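Long-range contacts in Peptidase_M23 domain-containing protein (Enterococcus faecalis, PDB 6SMK), which probably cleaves peptidoglycan as a prophage-encoded zinc D,L-endopeptidase of the M23 family, this chain being its catalytic domain: residues 4-8 with 111-115; 14-18 with 123-127. The protein carries 1 engineered substitution. One frame throughout, in Å; residues are numbered along the deposited sequence.

Contact 1. Residues 4-8 with 111-115; sequences FAPHF and HYELR. With ZN (zinc ion), chain F.
At the core of the M23 peptidase beta-sheet, Tyr112 of strand 109-116 packs against Pro6 and Phe4 of the N-terminal segment 4-8, on the face of the strand away from the zinc site. The side chains of Tyr112 and Leu114 point to this segment, whereas that of His111 points away from it. With CG anti to the backbone N (chi1 178°), the Tyr112 ring extends from the strand and offers one face to Pro6. Pro6 CB sits over the centre of that face, 3.6 Å from the Tyr112 centroid, in a CH-pi contact. Pro6 CD reaches the rim nearby, 3.5 Å from Tyr112 CE2. At the far end of the ring the hydroxyl donates to the main chain, Tyr112 OH to Phe4 O at 2.5 Å, so the phenol is held both over its face and at its tip. The carbonyl receives it fairly straight, with a C=O...donor angle of 155°. Phe8 approaches the CB end obliquely, and Tyr76 meets the Tyr112 ring edge-to-face. Further along, Phe4 CB touches Leu114 CD2, while the Phe4 ring leads off toward Tyr46 and strand 63-69.

On the other face of the strand, His111 ND1 binds the zinc ion at 2.0 Å; His29, Asp33 and a water complete the site. Glu113 is a second-shell partner that probably fixes the turn of the imidazole: His111 NE2 donates to the anti lone pair of Glu113 OE1 at 3.0 Å. Arg115 NE lies 2.7 Å from Glu113 OE2, a salt bridge approaching from above the carboxylate plane.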
loop_
_atom_site.group_PDB
_atom_site.type_symbol
_atom_site.label_atom_id
_atom_site.label_comp_id
_atom_site.label_asym_id
_atom_site.label_seq_id
_atom_site.Cartn_x
_atom_site.Cartn_y
_atom_site.Cartn_z
ATOM N N PHE A 4 -2.001 6.213 10.843
ATOM C CA PHE A 4 -1.106 5.568 9.888
ATOM C C PHE A 4 -1.449 5.972 8.463
ATOM O O PHE A 4 -1.185 5.226 7.515
ATOM C CB PHE A 4 -1.116 4.047 10.053
ATOM C CG PHE A 4 -0.440 3.593 11.302
ATOM C CD1 PHE A 4 -1.135 3.526 12.493
ATOM C CD2 PHE A 4 0.909 3.289 11.300
ATOM C CE1 PHE A 4 -0.501 3.135 13.655
ATOM C CE2 PHE A 4 1.549 2.887 12.461
ATOM C CZ PHE A 4 0.845 2.812 13.636
ATOM N N ALA A 5 -2.020 7.162 8.304
ATOM C CA ALA A 5 -2.242 7.714 6.985
ATOM C C ALA A 5 -0.932 7.738 6.202
ATOM O O ALA A 5 0.143 7.915 6.782
ATOM C CB ALA A 5 -2.808 9.124 7.095
ATOM N N PRO A 6 -0.992 7.543 4.887
ATOM C CA PRO A 6 0.217 7.656 4.056
ATOM C C PRO A 6 0.599 9.103 3.808
ATOM O O PRO A 6 -0.262 9.969 3.623
ATOM C CB PRO A 6 -0.199 6.984 2.744
ATOM C CG PRO A 6 -1.686 7.236 2.674
ATOM C CD PRO A 6 -2.188 7.199 4.097
ATOM N N HIS A 7 1.909 9.360 3.778
ATOM C CA HIS A 7 2.433 10.705 3.533
ATOM C C HIS A 7 3.543 10.648 2.481
ATOM O O HIS A 7 4.674 11.087 2.680
ATOM C CB HIS A 7 2.902 11.333 4.831
ATOM C CG HIS A 7 1.806 11.520 5.828
ATOM N ND1 HIS A 7 1.660 10.710 6.932
ATOM C CD2 HIS A 7 0.798 12.419 5.883
ATOM C CE1 HIS A 7 0.613 11.106 7.631
ATOM N NE2 HIS A 7 0.073 12.143 7.017
ATOM N N PHE A 8 3.199 10.088 1.331
ATOM C CA PHE A 8 4.125 10.066 0.214
ATOM C C PHE A 8 4.366 11.477 -0.263
ATOM O O PHE A 8 3.450 12.300 -0.300
ATOM C CB PHE A 8 3.566 9.241 -0.934
ATOM C CG PHE A 8 3.493 7.779 -0.644
ATOM C CD1 PHE A 8 4.639 7.005 -0.611
ATOM C CD2 PHE A 8 2.273 7.173 -0.414
ATOM C CE1 PHE A 8 4.570 5.662 -0.356
ATOM C CE2 PHE A 8 2.197 5.829 -0.164
ATOM C CZ PHE A 8 3.342 5.071 -0.139
ATOM N N HIS A 111 -0.602 1.355 -4.346
ATOM C CA HIS A 111 -1.824 1.203 -3.587
ATOM C C HIS A 111 -1.415 0.969 -2.142
ATOM O O HIS A 111 -0.741 -0.020 -1.834
ATOM C CB HIS A 111 -2.643 0.046 -4.162
ATOM C CG HIS A 111 -3.866 -0.295 -3.378
ATOM N ND1 HIS A 111 -5.127 0.100 -3.763
ATOM C CD2 HIS A 111 -4.023 -1.004 -2.238
ATOM C CE1 HIS A 111 -6.008 -0.347 -2.890
ATOM N NE2 HIS A 111 -5.364 -1.021 -1.955
ATOM N N TYR A 112 -1.773 1.906 -1.276
ATOM C CA TYR A 112 -1.458 1.831 0.144
ATOM C C TYR A 112 -2.714 1.394 0.884
ATOM O O TYR A 112 -3.733 2.093 0.841
ATOM C CB TYR A 112 -0.958 3.187 0.638
ATOM C CG TYR A 112 -0.621 3.299 2.107
ATOM C CD1 TYR A 112 0.686 3.114 2.558
ATOM C CD2 TYR A 112 -1.597 3.651 3.038
ATOM C CE1 TYR A 112 1.007 3.247 3.900
ATOM C CE2 TYR A 112 -1.287 3.790 4.378
ATOM C CZ TYR A 112 0.013 3.586 4.803
ATOM O OH TYR A 112 0.316 3.722 6.136
ATOM N N GLU A 113 -2.651 0.231 1.527
ATOM C CA GLU A 113 -3.797 -0.354 2.211
ATOM C C GLU A 113 -3.450 -0.612 3.667
ATOM O O GLU A 113 -2.340 -1.048 3.985
ATOM C CB GLU A 113 -4.243 -1.659 1.538
ATOM C CG GLU A 113 -5.435 -2.320 2.195
ATOM C CD GLU A 113 -6.102 -3.344 1.303
ATOM O OE1 GLU A 113 -6.142 -3.113 0.077
ATOM O OE2 GLU A 113 -6.589 -4.374 1.823
ATOM N N LEU A 114 -4.402 -0.335 4.548
ATOM C CA LEU A 114 -4.231 -0.566 5.975
ATOM C C LEU A 114 -5.121 -1.731 6.400
ATOM O O LEU A 114 -6.347 -1.669 6.240
ATOM C CB LEU A 114 -4.563 0.701 6.761
ATOM C CG LEU A 114 -3.618 1.012 7.912
ATOM C CD1 LEU A 114 -2.194 0.751 7.473
ATOM C CD2 LEU A 114 -3.792 2.452 8.333
ATOM N N ARG A 115 -4.507 -2.794 6.924
ATOM C CA ARG A 115 -5.225 -4.002 7.330
ATOM C C ARG A 115 -5.058 -4.244 8.824
ATOM O O ARG A 115 -3.946 -4.140 9.358
ATOM C CB ARG A 115 -4.744 -5.236 6.553
ATOM C CG ARG A 115 -5.433 -5.442 5.216
ATOM C CD ARG A 115 -4.708 -6.454 4.342
ATOM N NE ARG A 115 -5.092 -6.309 2.942
ATOM C CZ ARG A 115 -4.564 -6.991 1.927
ATOM N NH1 ARG A 115 -3.611 -7.897 2.131
ATOM N NH2 ARG A 115 -5.002 -6.767 0.693
HETATM ZN ZN ZN F . -6.124 0.702 -5.379
HETATM O O HOH W 1 -5.498 -0.073 -7.466
#

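Contact 2. Residues 14-18 with 123-127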
loop_
_atom_site.group_PDB
_atom_site.type_symbol
_atom_site.label_atom_id
_atom_site.label_comp_id
_atom_site.label_asym_id
_atom_site.label_seq_id
_atom_site.Cartn_x
_atom_site.Cartn_y
_atom_site.Cartn_z
ATOM N N ARG A 14 -1.800 11.660 -5.196
ATOM C CA ARG A 14 -3.017 10.959 -4.813
ATOM C C ARG A 14 -4.090 11.114 -5.875
ATOM O O ARG A 14 -4.353 12.227 -6.348
ATOM C CB ARG A 14 -3.513 11.528 -3.489
ATOM C CG ARG A 14 -4.635 10.823 -2.825
ATOM C CD ARG A 14 -4.451 11.011 -1.334
ATOM N NE ARG A 14 -5.658 10.765 -0.559
ATOM C CZ ARG A 14 -5.644 10.514 0.741
ATOM N NH1 ARG A 14 -4.491 10.478 1.393
ATOM N NH2 ARG A 14 -6.778 10.292 1.382
ATOM N N THR A 15 -4.725 9.997 -6.233
ATOM C CA THR A 15 -5.723 9.983 -7.297
ATOM C C THR A 15 -7.072 9.462 -6.824
ATOM O O THR A 15 -8.070 10.184 -6.904
ATOM C CB THR A 15 -5.223 9.154 -8.483
ATOM O OG1 THR A 15 -5.102 7.781 -8.080
ATOM C CG2 THR A 15 -3.896 9.670 -8.953
ATOM N N SER A 16 -7.147 8.228 -6.355
ATOM C CA SER A 16 -8.407 7.671 -5.893
ATOM C C SER A 16 -8.343 7.465 -4.386
ATOM O O SER A 16 -7.401 6.842 -3.877
ATOM C CB SER A 16 -8.723 6.367 -6.615
ATOM O OG SER A 16 -8.122 5.292 -5.933
ATOM N N ASP A 17 -9.357 7.975 -3.687
ATOM C CA ASP A 17 -9.429 7.937 -2.240
ATOM C C ASP A 17 -9.850 6.548 -1.762
ATOM O O ASP A 17 -10.088 5.627 -2.552
ATOM C CB ASP A 17 -10.396 9.006 -1.750
ATOM C CG ASP A 17 -9.691 10.271 -1.319
ATOM O OD1 ASP A 17 -8.449 10.235 -1.193
ATOM O OD2 ASP A 17 -10.381 11.292 -1.097
ATOM N N TYR A 18 -9.944 6.387 -0.446
ATOM C CA TYR A 18 -10.370 5.120 0.127
ATOM C C TYR A 18 -11.883 5.119 0.287
ATOM O O TYR A 18 -12.487 6.156 0.579
ATOM C CB TYR A 18 -9.698 4.872 1.481
ATOM C CG TYR A 18 -10.331 3.745 2.264
ATOM C CD1 TYR A 18 -10.053 2.427 1.958
ATOM C CD2 TYR A 18 -11.238 3.999 3.279
ATOM C CE1 TYR A 18 -10.645 1.391 2.657
ATOM C CE2 TYR A 18 -11.838 2.973 3.977
ATOM C CZ TYR A 18 -11.539 1.669 3.672
ATOM O OH TYR A 18 -12.150 0.643 4.380
ATOM N N HIS A 123 -9.455 -4.559 5.831
ATOM C CA HIS A 123 -8.929 -3.241 5.521
ATOM C C HIS A 123 -9.701 -2.178 6.283
ATOM O O HIS A 123 -10.884 -2.336 6.586
ATOM C CB HIS A 123 -8.993 -2.968 4.022
ATOM C CG HIS A 123 -10.373 -3.049 3.455
ATOM N ND1 HIS A 123 -11.373 -2.165 3.793
ATOM C CD2 HIS A 123 -10.923 -3.922 2.580
ATOM C CE1 HIS A 123 -12.476 -2.481 3.140
ATOM N NE2 HIS A 123 -12.231 -3.545 2.401
ATOM N N VAL A 124 -9.019 -1.083 6.594
ATOM C CA VAL A 124 -9.605 0.036 7.310
ATOM C C VAL A 124 -9.275 1.322 6.552
ATOM O O VAL A 124 -8.528 1.316 5.572
ATOM C CB VAL A 124 -9.103 0.111 8.762
ATOM C CG1 VAL A 124 -9.560 -1.096 9.526
ATOM C CG2 VAL A 124 -7.587 0.233 8.794
ATOM N N ASN A 125 -9.836 2.429 7.026
ATOM C CA ASN A 125 -9.573 3.742 6.449
ATOM C C ASN A 125 -8.279 4.372 6.955
ATOM O O ASN A 125 -8.246 4.935 8.060
ATOM C CB ASN A 125 -10.726 4.688 6.749
ATOM C CG ASN A 125 -10.738 5.877 5.831
ATOM O OD1 ASN A 125 -9.719 6.223 5.222
ATOM N ND2 ASN A 125 -11.892 6.499 5.708
ATOM N N PRO A 126 -7.217 4.356 6.153
ATOM C CA PRO A 126 -5.938 4.893 6.634
ATOM C C PRO A 126 -6.026 6.361 7.010
ATOM O O PRO A 126 -5.286 6.820 7.892
ATOM C CB PRO A 126 -4.998 4.664 5.443
ATOM C CG PRO A 126 -5.743 3.798 4.495
ATOM C CD PRO A 126 -7.179 4.089 4.711
ATOM N N ASP A 127 -6.933 7.104 6.377
ATOM C CA ASP A 127 -7.119 8.506 6.720
ATOM C C ASP A 127 -7.701 8.686 8.114
ATOM O O ASP A 127 -7.410 9.684 8.773
ATOM C CB ASP A 127 -8.032 9.186 5.699
ATOM C CG ASP A 127 -7.349 9.442 4.363
ATOM O OD1 ASP A 127 -6.173 9.880 4.339
ATOM O OD2 ASP A 127 -8.006 9.205 3.327
#
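Tyr18 lies with one ring face over the chain at Val124, Asn125 and Pro126, while its hydroxyl reaches His123; this joins strand 13-20 to strand 122-124 and the turn after it, at the surface of the antiparallel M23 sheet. The two segments run at 127° to each other. The Tyr18 side chain extends across the other segment because CG is anti to the backbone N (chi1 167°). Over its face, offset toward the rim, stand the carbonyl oxygen of Val124, 3.6 Å from Tyr18 CZ, and the Pro126 ring carbon CD, 4.0 Å from Tyr18 CG. The Asn125 side chain crosses the ring obliquely, its amide plane turned 46° from the ring plane, with the amide carbon CG nearest Tyr18 CD2 and CB by CE2. That amide is engaged within its own segment: Asn125 OD1 accepts from Asp127 N, forming an Asx turn. At the hydroxyl end, Tyr18 OH and His123 ND1 are hydrogen-bonded at 3.0 Å, each atom meeting the edge of the other ring; the two rings are steeply inclined to each other. The Tyr18 side chain lies about 5 Å from that of the zinc ligand His29, which places this ring beside the metal site.

At the other end of the contact, Arg14 and Asp127 approach from opposite directions, their guanidinium and carboxylate planes nearly coplanar. Arg14, Asp127 and Asp17 form a salt-bridge network, in which one cation probably offsets two carboxylates; Arg14 NH2 donates to the syn lone pair of Asp127 OD1 at 3.0 Å, within the guanidinium plane. Arg14 NH1 has a further partner in Tyr34 OH. Arg14 holds Asp17 side-on, NH2 and NE both on OD1, with NE 2.9 Å from OD1 and nearly along the carboxylate C-O bond.

Contact 1 is buried near the middle of the chain, whereas contact 2 lies at the surface. Their chemistry follows: the first relies on apolar packing and one buried hydroxyl-to-carbonyl bond across its segments, the second on a salt-bridge network and an aromatic ring laid over a turn. Both involve the same sheet, because strands 109-116 and 122-124 are neighbours in it, with Leu114 O probably hydrogen-bonded to Val124 N. Residues 123-127 also pack on contact 1 through Pro126, near Leu114 and Ala5, and through His123, near Glu113. The zinc site links them too: contact 1 supplies a ligand, and contact 2 sets a tyrosine close by.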